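Local coordinates for glycosyl hydrolase family 2, TIM barrel domain protein (Faecalibacterium prausnitzii A2-165, PDB 6ED2) that is a beta-glucuronidase of glycosyl hydrolase family 2, an enzyme that probably removes glucuronic acid from glucuronide conjugates, including drug conjugates in the human gut, at residues A264-V269 against I295-F300; L242-T247 against A271-D276; S98-A103 against R149-N154. All coordinates share one frame; numbering follows the deposited sequence.

Interaction 1: A264-V269 against I295-F300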
# COMPACT_ATOMS: atom_id res chain seq x y z
N ALA A 264 30.31 -8.84 -43.08
CA ALA A 264 29.29 -8.05 -42.41
C ALA A 264 29.11 -8.50 -40.97
O ALA A 264 29.03 -9.70 -40.69
CB ALA A 264 27.96 -8.18 -43.16
N ARG A 265 29.07 -7.53 -40.06
CA ARG A 265 28.70 -7.78 -38.67
C ARG A 265 27.18 -7.68 -38.58
O ARG A 265 26.60 -6.61 -38.79
CB ARG A 265 29.38 -6.80 -37.73
CG ARG A 265 30.89 -6.71 -37.97
CD ARG A 265 31.58 -5.96 -36.86
NE ARG A 265 31.34 -6.58 -35.56
CZ ARG A 265 31.91 -6.18 -34.43
NH1 ARG A 265 32.75 -5.15 -34.44
NH2 ARG A 265 31.63 -6.80 -33.29
N LEU A 266 26.54 -8.81 -38.29
CA LEU A 266 25.10 -8.90 -38.35
C LEU A 266 24.45 -8.35 -37.08
O LEU A 266 24.99 -8.47 -35.98
CB LEU A 266 24.68 -10.35 -38.56
CG LEU A 266 25.16 -11.01 -39.85
CD1 LEU A 266 24.50 -12.38 -40.02
CD2 LEU A 266 24.88 -10.11 -41.07
N TRP A 267 23.29 -7.74 -37.27
CA TRP A 267 22.44 -7.33 -36.17
C TRP A 267 21.70 -8.54 -35.61
O TRP A 267 21.09 -9.31 -36.36
CB TRP A 267 21.46 -6.27 -36.69
CG TRP A 267 20.62 -5.58 -35.68
CD1 TRP A 267 20.79 -4.32 -35.18
CD2 TRP A 267 19.40 -6.08 -35.11
NE1 TRP A 267 19.76 -4.01 -34.31
CE2 TRP A 267 18.90 -5.08 -34.25
CE3 TRP A 267 18.70 -7.29 -35.23
CZ2 TRP A 267 17.73 -5.25 -33.51
CZ3 TRP A 267 17.53 -7.45 -34.50
CH2 TRP A 267 17.06 -6.44 -33.66
N ASN A 268 21.76 -8.72 -34.29
CA ASN A 268 21.21 -9.90 -33.64
C ASN A 268 20.48 -9.51 -32.36
O ASN A 268 20.72 -8.46 -31.77
CB ASN A 268 22.30 -10.91 -33.32
CG ASN A 268 22.24 -12.10 -34.22
OD1 ASN A 268 21.24 -12.84 -34.23
ND2 ASN A 268 23.28 -12.28 -35.02
N VAL A 269 19.59 -10.41 -31.91
CA VAL A 269 18.86 -10.21 -30.66
C VAL A 269 19.85 -10.01 -29.53
O VAL A 269 20.76 -10.83 -29.33
CB VAL A 269 17.93 -11.40 -30.38
CG1 VAL A 269 17.65 -11.52 -28.88
CG2 VAL A 269 16.65 -11.24 -31.12
N ILE A 295 21.58 1.61 -39.89
CA ILE A 295 20.84 0.43 -40.29
C ILE A 295 21.55 -0.79 -39.72
O ILE A 295 22.75 -0.78 -39.45
CB ILE A 295 20.72 0.30 -41.82
CG1 ILE A 295 22.10 0.14 -42.44
CG2 ILE A 295 19.99 1.47 -42.40
CD1 ILE A 295 22.09 0.19 -43.96
N GLY A 296 20.78 -1.86 -39.54
CA GLY A 296 21.32 -3.13 -39.10
C GLY A 296 21.13 -4.16 -40.19
O GLY A 296 20.11 -4.16 -40.88
N ILE A 297 22.13 -5.01 -40.35
CA ILE A 297 22.13 -6.04 -41.38
C ILE A 297 21.56 -7.31 -40.75
O ILE A 297 22.23 -7.98 -39.95
CB ILE A 297 23.53 -6.28 -41.95
CG1 ILE A 297 24.08 -4.98 -42.55
CG2 ILE A 297 23.50 -7.35 -43.01
CD1 ILE A 297 25.45 -5.16 -43.19
N ARG A 298 20.33 -7.64 -41.11
CA ARG A 298 19.68 -8.83 -40.58
C ARG A 298 18.54 -9.23 -41.51
O ARG A 298 17.89 -8.38 -42.12
CB ARG A 298 19.14 -8.58 -39.16
CG ARG A 298 18.03 -7.53 -39.09
CD ARG A 298 16.65 -8.17 -39.12
NE ARG A 298 15.54 -7.20 -39.17
CZ ARG A 298 15.01 -6.74 -40.29
NH1 ARG A 298 15.50 -7.13 -41.46
NH2 ARG A 298 13.99 -5.87 -40.25
N THR A 299 18.29 -10.54 -41.57
CA THR A 299 17.14 -11.09 -42.28
C THR A 299 16.13 -11.66 -41.29
O THR A 299 16.50 -12.17 -40.23
CB THR A 299 17.55 -12.19 -43.26
OG1 THR A 299 18.05 -13.32 -42.53
CG2 THR A 299 18.60 -11.69 -44.24
N PHE A 300 14.85 -11.57 -41.65
CA PHE A 300 13.83 -12.13 -40.78
C PHE A 300 12.67 -12.66 -41.62
O PHE A 300 12.13 -11.93 -42.46
CB PHE A 300 13.34 -11.09 -39.78
CG PHE A 300 12.36 -11.63 -38.78
CD1 PHE A 300 12.79 -12.16 -37.58
CD2 PHE A 300 11.00 -11.62 -39.05
CE1 PHE A 300 11.88 -12.67 -36.65
CE2 PHE A 300 10.09 -12.12 -38.13
CZ PHE A 300 10.53 -12.65 -36.93
O HOH W 1 24.43 -4.88 -38.87

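Interaction 2: L242-T247 against A271-D276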
# COMPACT_ATOMS: atom_id res chain seq x y z
N LEU A 242 28.19 3.25 -46.96
CA LEU A 242 27.98 2.58 -45.69
C LEU A 242 29.29 2.63 -44.92
O LEU A 242 30.33 2.20 -45.43
CB LEU A 242 27.52 1.14 -45.89
CG LEU A 242 26.84 0.52 -44.68
CD1 LEU A 242 25.55 1.26 -44.36
CD2 LEU A 242 26.59 -0.97 -44.94
N TYR A 243 29.24 3.17 -43.70
CA TYR A 243 30.43 3.32 -42.86
C TYR A 243 30.33 2.44 -41.62
O TYR A 243 29.28 2.35 -40.99
CB TYR A 243 30.62 4.78 -42.43
CG TYR A 243 31.16 5.64 -43.54
CD1 TYR A 243 30.31 6.22 -44.46
CD2 TYR A 243 32.53 5.85 -43.68
CE1 TYR A 243 30.78 7.01 -45.46
CE2 TYR A 243 33.02 6.64 -44.71
CZ TYR A 243 32.14 7.22 -45.60
OH TYR A 243 32.58 8.01 -46.63
N ASP A 244 31.44 1.79 -41.31
CA ASP A 244 31.66 1.14 -40.02
C ASP A 244 32.66 2.01 -39.27
O ASP A 244 33.87 1.91 -39.49
CB ASP A 244 32.19 -0.27 -40.21
CG ASP A 244 32.28 -1.03 -38.90
OD1 ASP A 244 31.80 -0.49 -37.89
OD2 ASP A 244 32.83 -2.16 -38.90
N GLY A 245 32.16 2.88 -38.40
CA GLY A 245 33.07 3.88 -37.83
C GLY A 245 33.52 4.81 -38.93
O GLY A 245 32.70 5.34 -39.69
N THR A 246 34.84 5.03 -39.04
CA THR A 246 35.39 5.89 -40.08
C THR A 246 35.74 5.14 -41.35
O THR A 246 36.13 5.78 -42.34
CB THR A 246 36.64 6.65 -39.58
OG1 THR A 246 37.77 5.77 -39.58
CG2 THR A 246 36.42 7.24 -38.19
N THR A 247 35.62 3.82 -41.36
CA THR A 247 35.94 3.03 -42.54
C THR A 247 34.69 2.89 -43.40
O THR A 247 33.65 2.42 -42.93
CB THR A 247 36.44 1.66 -42.12
OG1 THR A 247 37.56 1.82 -41.25
CG2 THR A 247 36.86 0.85 -43.35
N ALA A 271 22.30 -8.36 -29.40
CA ALA A 271 23.65 -8.25 -29.91
C ALA A 271 23.59 -7.38 -31.17
O ALA A 271 23.95 -7.78 -32.27
CB ALA A 271 24.25 -9.63 -30.21
N ALA A 272 23.10 -6.16 -31.00
CA ALA A 272 22.89 -5.30 -32.14
C ALA A 272 24.22 -4.87 -32.73
O ALA A 272 25.23 -4.79 -32.04
CB ALA A 272 22.08 -4.07 -31.75
N TYR A 273 24.22 -4.62 -34.04
CA TYR A 273 25.31 -3.90 -34.68
C TYR A 273 24.72 -3.01 -35.75
O TYR A 273 23.95 -3.48 -36.59
CB TYR A 273 26.35 -4.85 -35.28
CG TYR A 273 27.66 -4.16 -35.51
CD1 TYR A 273 28.61 -4.10 -34.50
CD2 TYR A 273 27.94 -3.52 -36.72
CE1 TYR A 273 29.81 -3.46 -34.69
CE2 TYR A 273 29.14 -2.86 -36.91
CZ TYR A 273 30.08 -2.84 -35.89
OH TYR A 273 31.29 -2.21 -36.06
N LEU A 274 25.08 -1.74 -35.72
CA LEU A 274 24.54 -0.74 -36.63
C LEU A 274 25.66 -0.17 -37.48
O LEU A 274 26.80 -0.03 -37.02
CB LEU A 274 23.82 0.38 -35.86
CG LEU A 274 22.56 -0.08 -35.11
CD1 LEU A 274 21.93 1.06 -34.31
CD2 LEU A 274 21.52 -0.69 -36.08
N TYR A 275 25.35 0.11 -38.74
CA TYR A 275 26.24 0.78 -39.67
C TYR A 275 25.69 2.16 -39.97
O TYR A 275 24.50 2.41 -39.86
CB TYR A 275 26.37 0.01 -40.99
CG TYR A 275 27.23 -1.23 -40.93
CD1 TYR A 275 28.57 -1.20 -41.33
CD2 TYR A 275 26.69 -2.44 -40.52
CE1 TYR A 275 29.35 -2.36 -41.30
CE2 TYR A 275 27.46 -3.59 -40.48
CZ TYR A 275 28.79 -3.55 -40.87
OH TYR A 275 29.53 -4.71 -40.83
N ASP A 276 26.57 3.06 -40.38
CA ASP A 276 26.18 4.42 -40.69
C ASP A 276 25.93 4.53 -42.19
O ASP A 276 26.80 4.19 -42.99
CB ASP A 276 27.23 5.42 -40.22
CG ASP A 276 27.35 5.46 -38.71
OD1 ASP A 276 26.34 5.76 -38.05
OD2 ASP A 276 28.44 5.18 -38.19
O HOH W 2 32.55 -4.31 -40.86

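Interaction 3: S98-A103 against R149-N154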
# COMPACT_ATOMS: atom_id res chain seq x y z
N SER A 98 6.06 30.26 -30.83
CA SER A 98 6.72 31.15 -31.77
C SER A 98 8.04 30.52 -32.15
O SER A 98 8.67 29.84 -31.34
CB SER A 98 6.99 32.55 -31.19
OG SER A 98 5.78 33.19 -30.87
N PHE A 99 8.45 30.74 -33.39
CA PHE A 99 9.74 30.22 -33.80
C PHE A 99 10.41 31.26 -34.68
O PHE A 99 9.75 32.03 -35.38
CB PHE A 99 9.64 28.87 -34.53
CG PHE A 99 8.84 28.90 -35.81
CD1 PHE A 99 9.46 29.06 -37.04
CD2 PHE A 99 7.46 28.74 -35.78
CE1 PHE A 99 8.71 29.07 -38.23
CE2 PHE A 99 6.71 28.74 -36.97
CZ PHE A 99 7.34 28.92 -38.18
N PHE A 100 11.72 31.27 -34.62
CA PHE A 100 12.51 32.24 -35.34
C PHE A 100 13.06 31.57 -36.58
O PHE A 100 13.59 30.46 -36.50
CB PHE A 100 13.66 32.77 -34.48
CG PHE A 100 14.37 33.94 -35.11
CD1 PHE A 100 13.85 35.22 -35.00
CD2 PHE A 100 15.53 33.75 -35.85
CE1 PHE A 100 14.50 36.30 -35.58
CE2 PHE A 100 16.19 34.82 -36.44
CZ PHE A 100 15.67 36.09 -36.30
N VAL A 101 12.95 32.25 -37.70
CA VAL A 101 13.55 31.77 -38.95
C VAL A 101 14.74 32.66 -39.26
O VAL A 101 14.56 33.86 -39.53
CB VAL A 101 12.54 31.77 -40.10
CG1 VAL A 101 13.23 31.36 -41.39
CG2 VAL A 101 11.36 30.85 -39.78
N PRO A 102 15.96 32.14 -39.24
CA PRO A 102 17.13 32.99 -39.51
C PRO A 102 17.09 33.55 -40.93
O PRO A 102 16.55 32.94 -41.85
CB PRO A 102 18.31 32.03 -39.33
CG PRO A 102 17.77 30.88 -38.53
CD PRO A 102 16.32 30.76 -38.88
N ALA A 103 17.68 34.74 -41.08
CA ALA A 103 17.84 35.32 -42.41
C ALA A 103 18.57 34.36 -43.34
O ALA A 103 18.20 34.22 -44.51
CB ALA A 103 18.59 36.64 -42.31
N ARG A 149 8.17 34.86 -42.19
CA ARG A 149 8.99 36.05 -42.33
C ARG A 149 10.41 35.69 -41.90
O ARG A 149 10.61 35.10 -40.83
CB ARG A 149 8.45 37.20 -41.49
CG ARG A 149 6.95 37.43 -41.59
CD ARG A 149 6.38 37.74 -40.21
NE ARG A 149 4.93 37.89 -40.21
CZ ARG A 149 4.17 37.72 -39.12
NH1 ARG A 149 2.84 37.89 -39.20
NH2 ARG A 149 4.73 37.39 -37.96
N TYR A 150 11.39 36.06 -42.72
CA TYR A 150 12.78 35.69 -42.51
C TYR A 150 13.49 36.67 -41.57
O TYR A 150 13.23 37.87 -41.60
CB TYR A 150 13.50 35.58 -43.86
CG TYR A 150 13.03 34.36 -44.63
CD1 TYR A 150 13.76 33.16 -44.60
CD2 TYR A 150 11.84 34.39 -45.35
CE1 TYR A 150 13.32 32.04 -45.28
CE2 TYR A 150 11.40 33.27 -46.04
CZ TYR A 150 12.14 32.10 -46.01
OH TYR A 150 11.68 31.01 -46.68
N ASN A 151 14.37 36.13 -40.73
CA ASN A 151 15.00 36.85 -39.62
C ASN A 151 13.96 37.52 -38.72
O ASN A 151 14.19 38.60 -38.17
CB ASN A 151 16.04 37.87 -40.11
CG ASN A 151 17.26 37.91 -39.20
OD1 ASN A 151 17.95 36.89 -39.01
ND2 ASN A 151 17.53 39.09 -38.62
N GLN A 152 12.83 36.86 -38.53
CA GLN A 152 11.81 37.33 -37.61
C GLN A 152 11.21 36.14 -36.89
O GLN A 152 11.47 34.97 -37.22
CB GLN A 152 10.70 38.12 -38.32
CG GLN A 152 11.24 39.27 -39.13
CD GLN A 152 10.17 39.96 -39.92
OE1 GLN A 152 9.12 40.32 -39.38
NE2 GLN A 152 10.42 40.14 -41.21
N PHE A 153 10.40 36.45 -35.88
CA PHE A 153 9.61 35.43 -35.21
C PHE A 153 8.33 35.15 -36.00
O PHE A 153 7.80 36.01 -36.70
CB PHE A 153 9.29 35.85 -33.78
CG PHE A 153 10.45 35.67 -32.84
CD1 PHE A 153 10.77 34.41 -32.35
CD2 PHE A 153 11.25 36.75 -32.49
CE1 PHE A 153 11.86 34.22 -31.50
CE2 PHE A 153 12.35 36.59 -31.64
CZ PHE A 153 12.65 35.32 -31.14
N ASN A 154 7.86 33.91 -35.89
CA ASN A 154 6.68 33.43 -36.60
C ASN A 154 5.77 32.72 -35.62
O ASN A 154 6.24 32.01 -34.72
CB ASN A 154 7.09 32.51 -37.74
CG ASN A 154 7.88 33.24 -38.81
OD1 ASN A 154 7.30 33.72 -39.79
ND2 ASN A 154 9.19 33.35 -38.63

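Interaction 1: A264-V269 against I295-F300
Two loops of the immunoglobulin-like beta-sandwich domain of family 2 glycosidases meet here, L266 and W267 of 264-269 lying against G296, I297 and R298 of 295-300, where the chain leaves this domain for the TIM barrel. One direct backbone bond joins them: W267 N donates to I297 O at 2.9 Å. A water makes the second link, giving a hydrogen to R265 O and accepting one from I297 N, the latter at 2.7 Å. On one side of this pairing, the CG2 branch of I297 meets L266 CD2 at 3.6 Å, the two side chains crossing at about a right angle. The longer branch of I297 reaches the start of 264-269, its CD1 ending 3.9 Å from A264 CB. W267 has its CG anti to the backbone N (chi1 -172°), which sets the indole beside G296 and R298. R298 runs alongside it, and R298 CG lies 3.9 Å from W267 CE3, while the guanidinium stands nearly perpendicular to the indole, at 87°. The polar ends of both side chains leave the pair: W267 NE1 bonds D368 O, and R298 bonds P431 O and Q466. Around the contact, I297 packs on strand 223-232 and L266 on L219 of strand 210-219, while R298 touches L309 of strand 306-309, in the sheet of the TIM barrel.

Interaction 2: L242-T247 against A271-D276
D244 and Y273 meet at about a right angle, the carboxylate plane turned 86° from the phenol ring. Y273 OH donates to D244 OD1 over 2.6 Å, on the syn side of the carboxylate and 19° out of its plane, while OD1 sits at the edge of the ring, in its plane. D244 holds its CG anti to the backbone N (chi1 -173°), which brings the carboxylate to the hydroxyl edge of Y273. Its other oxygen, OD2, accepts from a water that also lies within hydrogen-bonding distance of Y275 OH, whose further partner is R265 N. Y275 is packed from several directions: Y273 CE2 stands over one face toward the rim, D244 CB comes within 3.7 Å of Y275 CE1, and L242 crosses it at about a right angle, L242 CD1 lying 3.7 Å from Y275 CB. Replacing D244 with an alanine would probably leave the Y273 hydroxyl without its acceptor and the bridging water without one of its anchors. In the backbone, Y243 and D276 form an antiparallel hydrogen-bonded pair, with Y243 N to D276 O at 2.7 Å and D276 N to Y243 O at 2.9 Å. The type II' turn D244-T247 then reverses the chain, making a tight beta-hairpin of 238-244 and the edge strand 247-253 in a four-stranded antiparallel sheet; strand 238-244 also supplies the magnesium ligands T239 and E241.

Interaction 3: S98-A103 against R149-N154
Strands 98-101 and 152-154 run antiparallel, their directions 142° apart, with F99 and N154 a hydrogen-bonded pair and F100 and F153 a non-hydrogen-bonded one, in the beta-sandwich sugar-binding domain of family 2. F99 N to N154 O, at 2.9 Å, and N154 N to F99 O close the ring of the first pair. On the face carrying F100 and F153, the two rings form a T-shaped stack: the edge of F100 points at the face of F153, F100 CD1 over its centre, with centroids 5.1 Å apart and planes at 69°. The far end of the F100 ring reaches back across the turn, where F100 CZ lies 3.3 Å from N151 C. R38 and A33 of a second subunit pack on this side, against F100 and F153 respectively. On the opposite face, F99 has its CG between the backbone N and the carbonyl carbon (chi1 61°), which lays the ring across N154; N154 CB makes a CH-pi contact 3.8 Å from the ring centroid. V101 fills in alongside, its CG1 against Y150 CD1 and its CG2 against N154 ND2. The N154 amide holds R149, first residue of the type II turn R149-Q152, by two bonds: R149 N donates to N154 OD1, and ND2 donates back to R149 O in the amide plane. Past the strand, A103 N donates to N151 OD1 at 3.0 Å.

How the interactions relate
Interaction 3 comes first along the chain, in the sugar-binding domain, and closes before the other two open; its centre is about 43 Å from that of interaction 1 and about 37 Å from that of interaction 2. Interactions 1 and 2 are neighbours, centres about 11 Å apart, within the next domain. Their segments alternate along the chain, 242-247, 264-269, 271-276 and 295-300, and they touch: I295 O lies 2.8 Å from Y275 N, a probable hydrogen bond between strands 286-295 and 275-283. Interaction 2 includes the end of strand 238-244, which bears the magnesium ligands; interaction 1 lies at the passage to the TIM barrel, and interaction 3 on a surface met by a second subunit.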